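Local atomic coordinates of pantothenate synthetase (PDB entry 3N8H), a protein that probably catalyses the ATP-dependent condensation of pantoate with beta-alanine to pantothenate through a pantoyl-adenylate intermediate, working as a homodimer. Residues 198-201 with 202-206. Residues are numbered along the deposited sequence; the frame is centred on the assembly and turned at random.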
# COMPACT_ATOMS: atom_id res chain seq x y z
N ASP A 198 -18.53 -31.64 -16.66
CA ASP A 198 -17.91 -30.96 -15.52
C ASP A 198 -18.97 -30.53 -14.50
O ASP A 198 -18.78 -30.69 -13.30
CB ASP A 198 -17.15 -29.70 -15.96
CG ASP A 198 -15.94 -30.01 -16.82
OD1 ASP A 198 -15.62 -31.20 -16.99
OD2 ASP A 198 -15.30 -29.05 -17.32
N ILE A 199 -20.05 -29.94 -15.00
CA ILE A 199 -21.18 -29.53 -14.17
C ILE A 199 -21.70 -30.69 -13.33
O ILE A 199 -22.09 -30.50 -12.18
CB ILE A 199 -22.35 -29.00 -15.05
CG1 ILE A 199 -21.96 -27.68 -15.72
CG2 ILE A 199 -23.60 -28.80 -14.21
CD1 ILE A 199 -21.63 -26.57 -14.75
N GLU A 200 -21.72 -31.89 -13.90
CA GLU A 200 -22.29 -33.04 -13.20
C GLU A 200 -21.32 -33.56 -12.13
O GLU A 200 -21.72 -34.05 -11.07
CB GLU A 200 -22.69 -34.15 -14.18
CG GLU A 200 -21.52 -34.82 -14.89
CD GLU A 200 -21.80 -36.27 -15.27
OE1 GLU A 200 -21.40 -36.68 -16.39
OE2 GLU A 200 -22.41 -37.01 -14.46
N ILE A 201 -20.03 -33.45 -12.42
CA ILE A 201 -19.03 -33.75 -11.42
C ILE A 201 -19.16 -32.74 -10.27
O ILE A 201 -19.16 -33.12 -9.11
CB ILE A 201 -17.64 -33.67 -12.02
CG1 ILE A 201 -17.50 -34.76 -13.09
CG2 ILE A 201 -16.57 -33.79 -10.92
CD1 ILE A 201 -16.22 -34.62 -13.89
N ALA A 202 -19.27 -31.47 -10.60
CA ALA A 202 -19.39 -30.46 -9.57
C ALA A 202 -20.57 -30.79 -8.65
O ALA A 202 -20.43 -30.76 -7.43
CB ALA A 202 -19.53 -29.06 -10.18
N ASN A 203 -21.72 -31.12 -9.24
CA ASN A 203 -22.92 -31.47 -8.45
C ASN A 203 -22.73 -32.72 -7.57
O ASN A 203 -23.18 -32.74 -6.42
CB ASN A 203 -24.16 -31.63 -9.34
CG ASN A 203 -24.63 -30.29 -9.95
OD1 ASN A 203 -24.45 -29.21 -9.38
ND2 ASN A 203 -25.25 -30.38 -11.12
N LYS A 204 -22.07 -33.74 -8.10
CA LYS A 204 -21.71 -34.92 -7.30
C LYS A 204 -20.84 -34.58 -6.09
O LYS A 204 -21.04 -35.13 -5.01
CB LYS A 204 -21.02 -35.98 -8.16
CG LYS A 204 -21.95 -36.76 -9.07
CD LYS A 204 -21.21 -37.82 -9.89
CE LYS A 204 -20.26 -37.18 -10.90
NZ LYS A 204 -19.73 -38.16 -11.88
N ILE A 205 -19.87 -33.70 -6.27
CA ILE A 205 -19.05 -33.25 -5.16
C ILE A 205 -19.94 -32.69 -4.04
O ILE A 205 -19.74 -33.00 -2.86
CB ILE A 205 -18.04 -32.16 -5.60
CG1 ILE A 205 -16.95 -32.74 -6.51
CG2 ILE A 205 -17.41 -31.45 -4.38
CD1 ILE A 205 -15.99 -31.68 -7.06
N TYR A 206 -20.93 -31.87 -4.41
CA TYR A 206 -21.78 -31.23 -3.42
C TYR A 206 -22.86 -32.15 -2.83
O TYR A 206 -23.39 -31.88 -1.75
CB TYR A 206 -22.31 -29.89 -3.92
CG TYR A 206 -21.27 -28.85 -3.69
CD1 TYR A 206 -21.33 -28.01 -2.58
CD2 TYR A 206 -20.16 -28.76 -4.52
CE1 TYR A 206 -20.33 -27.07 -2.34
CE2 TYR A 206 -19.16 -27.85 -4.29
CZ TYR A 206 -19.25 -27.01 -3.20
OH TYR A 206 -18.24 -26.12 -2.99
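E200 and K204 meet one turn apart on the outer side of helix 196-210. Their side chains run side by side and point the same way. A long salt bridge joins E200 OE2 to K204 NZ at 3.9 Å. At this distance the charges probably attract each other only modestly. E200 CG sits between the backbone N and the carbonyl carbon (chi1 67°), and the chain beyond it is extended, which brings OE2 alongside K204. The lysine bends back at chi3 (-67°). This bend brings K204 CE within 3.5 Å of E200 O, and the aliphatic chain lies along the preceding turn.

Four backbone hydrogen bonds hold the turn, each from residue i+4 back to residue i. The amides of A202, N203, K204 and I205 donate to the carbonyl oxygens of D198, I199, E200 and I201, in that order. The bond from I205 N to I201 O is 3.0 Å long.

Apolar contact within the stretch is light. I201 CG2 lies 4.4 Å from I205 CD1. Both side chains also pack on strand 240-247, I201 together with A202 at I247 and I205 at F245.

The contact of I199 with N203 is of a mixed kind, a methyl beside an amide NH2. I199 CG2 lies 3.8 Å from N203 ND2, and the two side chains point the same way. The other end of the amide, N203 OD1, is hydrogen-bonded to S183 OG.

The i to i+4 spacing of these pairs is that of an amphipathic alpha-helix. Its apolar side packs on strand 240-247 of the three-stranded antiparallel sheet, with the side chain of A202 about 13 Å from the bound AMP, while E200 and K204 form a charged pair on the surface.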